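Local coordinates for protein transaminase (Bacillus megaterium, PDB 5G0A) that probably transfers amino groups between amines or amino acids and carbonyl compounds with S-selectivity, using pyridoxal-5'-phosphate as its cofactor, at residues 123-126 with 127-131; 443-446 with 447-451. One frame throughout, in Å; residues are numbered along the deposited sequence.

Interaction 1 of 2, residues 123-126 with 127-131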
loop_
_atom_site.group_PDB
_atom_site.type_symbol
_atom_site.label_atom_id
_atom_site.label_comp_id
_atom_site.label_asym_id
_atom_site.label_seq_id
_atom_site.Cartn_x
_atom_site.Cartn_y
_atom_site.Cartn_z
ATOM N N GLU B 123 17.186 7.915 10.429
ATOM C CA GLU B 123 17.709 6.535 10.351
ATOM C C GLU B 123 17.460 5.750 11.641
ATOM O O GLU B 123 17.173 4.554 11.592
ATOM C CB GLU B 123 19.189 6.516 9.986
ATOM C CG GLU B 123 19.418 6.819 8.490
ATOM C CD GLU B 123 20.855 6.591 8.055
ATOM O OE1 GLU B 123 21.743 6.493 8.932
ATOM O OE2 GLU B 123 21.081 6.470 6.829
ATOM N N ALA B 124 17.571 6.415 12.785
ATOM C CA ALA B 124 17.272 5.744 14.062
ATOM C C ALA B 124 15.806 5.318 14.135
ATOM O O ALA B 124 15.493 4.210 14.624
ATOM C CB ALA B 124 17.599 6.653 15.250
ATOM N N VAL B 125 14.906 6.201 13.720
ATOM C CA VAL B 125 13.454 5.873 13.690
ATOM C C VAL B 125 13.177 4.733 12.686
ATOM O O VAL B 125 12.437 3.807 12.987
ATOM C CB VAL B 125 12.619 7.130 13.386
ATOM C CG1 VAL B 125 11.137 6.792 13.127
ATOM C CG2 VAL B 125 12.711 8.121 14.572
ATOM N N GLU B 126 13.802 4.782 11.507
ATOM C CA GLU B 126 13.665 3.657 10.540
ATOM C C GLU B 126 14.034 2.338 11.199
ATOM O O GLU B 126 13.332 1.309 11.047
ATOM C CB GLU B 126 14.537 3.861 9.279
ATOM C CG GLU B 126 14.222 5.122 8.464
ATOM C CD GLU B 126 13.044 4.942 7.500
ATOM O OE1 GLU B 126 12.570 3.809 7.302
ATOM O OE2 GLU B 126 12.614 5.953 6.933
ATOM N N THR B 127 15.132 2.355 11.938
ATOM C CA THR B 127 15.642 1.132 12.533
ATOM C C THR B 127 14.675 0.617 13.613
ATOM O O THR B 127 14.407 -0.570 13.684
ATOM C CB THR B 127 17.059 1.365 13.114
ATOM O OG1 THR B 127 17.895 1.892 12.065
ATOM C CG2 THR B 127 17.657 0.035 13.567
ATOM N N ALA B 128 14.184 1.527 14.438
ATOM C CA ALA B 128 13.236 1.201 15.496
ATOM C C ALA B 128 11.967 0.593 14.916
ATOM O O ALA B 128 11.442 -0.366 15.472
ATOM C CB ALA B 128 12.869 2.437 16.279
ATOM N N LEU B 129 11.452 1.173 13.831
ATOM C CA LEU B 129 10.238 0.617 13.214
ATOM C C LEU B 129 10.507 -0.805 12.716
ATOM O O LEU B 129 9.696 -1.700 12.953
ATOM C CB LEU B 129 9.779 1.504 12.051
ATOM C CG LEU B 129 9.318 2.903 12.484
ATOM C CD1 LEU B 129 9.106 3.753 11.228
ATOM C CD2 LEU B 129 8.081 2.910 13.388
ATOM N N ASN B 130 11.639 -1.002 12.038
ATOM C CA ASN B 130 12.019 -2.323 11.557
ATOM C C ASN B 130 12.088 -3.345 12.699
ATOM O O ASN B 130 11.578 -4.480 12.581
ATOM C CB ASN B 130 13.369 -2.260 10.822
ATOM C CG ASN B 130 13.289 -1.483 9.513
ATOM O OD1 ASN B 130 12.191 -1.163 9.042
ATOM N ND2 ASN B 130 14.447 -1.174 8.915
ATOM N N ILE B 131 12.738 -2.953 13.802
ATOM C CA ILE B 131 12.926 -3.872 14.917
ATOM C C ILE B 131 11.595 -4.189 15.599
ATOM O O ILE B 131 11.334 -5.367 15.903
ATOM C CB ILE B 131 13.934 -3.314 15.958
ATOM C CG1 ILE B 131 15.345 -3.294 15.370
ATOM C CG2 ILE B 131 13.920 -4.153 17.244
ATOM C CD1 ILE B 131 16.296 -2.363 16.126
HETATM O O HOH W 1 11.292 1.799 8.512
#

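Interaction 2 of 2, residues 443-446 with 447-451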
loop_
_atom_site.group_PDB
_atom_site.type_symbol
_atom_site.label_atom_id
_atom_site.label_comp_id
_atom_site.label_asym_id
_atom_site.label_seq_id
_atom_site.Cartn_x
_atom_site.Cartn_y
_atom_site.Cartn_z
ATOM N N ILE B 443 11.347 27.300 22.160
ATOM C CA ILE B 443 12.549 27.994 22.607
ATOM C C ILE B 443 13.537 26.985 23.133
ATOM O O ILE B 443 13.174 26.144 23.944
ATOM C CB ILE B 443 12.193 29.027 23.706
ATOM C CG1 ILE B 443 11.262 30.099 23.122
ATOM C CG2 ILE B 443 13.453 29.687 24.279
ATOM C CD1 ILE B 443 10.573 30.957 24.157
ATOM N N GLY B 444 14.793 27.084 22.684
ATOM C CA GLY B 444 15.852 26.216 23.185
ATOM C C GLY B 444 17.223 26.848 23.033
ATOM O O GLY B 444 17.443 27.625 22.123
ATOM N N ALA B 445 18.128 26.515 23.945
ATOM C CA ALA B 445 19.520 26.942 23.861
ATOM C C ALA B 445 20.385 25.770 24.290
ATOM O O ALA B 445 19.863 24.678 24.499
ATOM C CB ALA B 445 19.752 28.178 24.749
ATOM N N SER B 446 21.702 25.971 24.415
ATOM C CA SER B 446 22.557 24.890 24.909
ATOM C C SER B 446 22.257 24.677 26.387
ATOM O O SER B 446 21.755 25.595 27.059
ATOM C CB SER B 446 24.030 25.224 24.674
ATOM O OG SER B 446 24.248 25.693 23.340
ATOM N N LEU B 447 22.539 23.486 26.891
ATOM C CA LEU B 447 22.240 23.148 28.279
ATOM C C LEU B 447 23.022 24.033 29.253
ATOM O O LEU B 447 22.548 24.301 30.369
ATOM C CB LEU B 447 22.537 21.685 28.565
ATOM C CG LEU B 447 21.880 20.669 27.596
ATOM C CD1 LEU B 447 22.099 19.251 28.078
ATOM C CD2 LEU B 447 20.402 20.988 27.426
ATOM N N ASN B 448 24.200 24.470 28.810
ATOM C CA ASN B 448 25.059 25.361 29.605
ATOM C C ASN B 448 24.911 26.865 29.294
ATOM O O ASN B 448 25.830 27.663 29.579
ATOM C CB ASN B 448 26.525 24.916 29.472
ATOM C CG ASN B 448 27.067 25.108 28.066
ATOM O OD1 ASN B 448 26.314 25.234 27.119
ATOM N ND2 ASN B 448 28.392 25.142 27.934
ATOM N N VAL B 449 23.776 27.250 28.705
ATOM C CA VAL B 449 23.487 28.648 28.365
ATOM C C VAL B 449 23.629 29.498 29.631
ATOM O O VAL B 449 23.331 29.037 30.725
ATOM C CB VAL B 449 22.094 28.835 27.695
ATOM C CG1 VAL B 449 20.937 28.515 28.654
ATOM C CG2 VAL B 449 21.934 30.238 27.109
ATOM N N SER B 450 24.155 30.704 29.476
ATOM C CA SER B 450 24.381 31.567 30.645
ATOM C C SER B 450 23.118 32.313 31.038
ATOM O O SER B 450 22.223 32.541 30.218
ATOM C CB SER B 450 25.520 32.560 30.360
ATOM O OG SER B 450 25.113 33.542 29.419
ATOM N N ARG B 451 23.057 32.721 32.307
ATOM C CA ARG B 451 21.983 33.592 32.775
ATOM C C ARG B 451 21.932 34.869 31.950
ATOM O O ARG B 451 20.854 35.322 31.589
ATOM C CB ARG B 451 22.159 33.926 34.272
ATOM C CG ARG B 451 22.096 32.716 35.201
ATOM C CD ARG B 451 20.667 32.388 35.628
ATOM N NE ARG B 451 20.542 31.097 36.319
ATOM C CZ ARG B 451 20.102 30.932 37.568
ATOM N NH1 ARG B 451 19.733 31.973 38.308
ATOM N NH2 ARG B 451 20.020 29.711 38.081
#

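Interaction 1 of 2, residues 123-126 with 127-131
In helix 121-136, whose first turn helps to form the pyridoxal-phosphate pocket of this class III, fold type I aminotransferase, Thr127 turns its hydroxyl back onto the carbonyl of Glu123 one turn earlier. Glu123 O is gripped twice: Thr127 OG1 donates to it at 2.8 Å, and Thr127 N makes the ordinary helical bond at 3.0 Å. The two donors come to the oxygen from opposite faces of its carbonyl plane, each tilted about 29° out of it. Thr127 can do this because OG1 stands beside its own backbone N (chi1 -55°), while CG2 takes the position anti to that nitrogen. A valine here would probably take the second, hydroxyl bond away from Glu123 O, keeping the backbone bond from Thr127 N but losing the side chain's hold on the preceding turn.

The helical bonding continues with Ala128 N to Ala124 O, Leu129 N to Val125 O and Asn130 N to Glu126 O. Val125 and Leu129 lie side by side and point the same way, with Val125 CG1 4.1 Å from Leu129 CD1; the valine side chain is about 4 Å from the bound pyridoxal-5'-phosphate. Thr127 and Ala128 face the large sheet, packing on Val310 of strand 308-313. The buried carboxylate of Glu126 is held by Thr152 OG1 and Ala155 N through OE2 and by Gly153 N of the second subunit through OE1. Glu123 likewise reaches Thr120 of the second subunit, so this helix takes part in the subunit interface. The Glu126 chain bends at chi2 (-83°), and its carboxylate ends where a water sits between it and Asn130, 2.7 Å from Glu126 OE1 and 3.1 Å from Asn130 OD1.

Interaction 2 of 2, residues 443-446 with 447-451
Ser446 and Val449 close a type I beta turn, with Leu447 and Asn448 at its two corners. One backbone bond crosses it: Val449 N donates to Ser446 O at 3.1 Å. The donor stands well above the carbonyl plane, 64° out of it, and the C=O...N angle is only 115°, so the amide meets the oxygen from over its face.

Val449 adds its side chain to the same closure. Its CG1 lies between the backbone N and the carbonyl carbon (chi1 66°), which puts that methyl 3.4 Å from Ser446 O and lays the branched end of the side chain against the chain entering the turn. The other branch, Val449 CG2, rests 3.8 Å from Ala445 CB, an apolar contact that joins the chain before the turn to the chain after it.

Ser446 has the most surface buried in the contact. Its CB is met by Asn448 OD1 at 3.3 Å, the asparagine amide folding back over the start of the turn. The serine hydroxyl serves another partner: OG, beside its own backbone N, is hydrogen-bonded to Asp42 OD1. A buried polar atom is thus satisfied while the turn's own bond is left to the backbone. At the first corner, the CB of Leu447 leaves its backbone away from 443-446, and the leucine side chain finds its packing outside the turn.

The turn links strand 440-443 to helix 451-468, where Ser450 is the N-cap and its OG bonds to Asp453 N. Leu447 and Asn448 pack on Phe353 at the beginning of helix 353-374, while Val449 lies on Phe55, directly after strand 51-54.

Overall arrangement
Interactions 1 and 2 lie on opposite sides of the chain's centre, their centres 30 Å apart and their nearest atoms about 19 Å apart, without touching. Interaction 1 comes first along the chain, on helix 121-136, which packs on the seven-stranded sheet of the cofactor-binding part and reaches the second subunit. Interaction 2 follows some 310 residues later, in the loop between strand 440-443 and the C-terminal helix 451-468. Both belong to the class III aminotransferase fold, but in different roles: interaction 1 is helical bonding beside the cofactor and at the subunit interface, whereas interaction 2, touched by no other chain, is a type I turn that leads into the last helix.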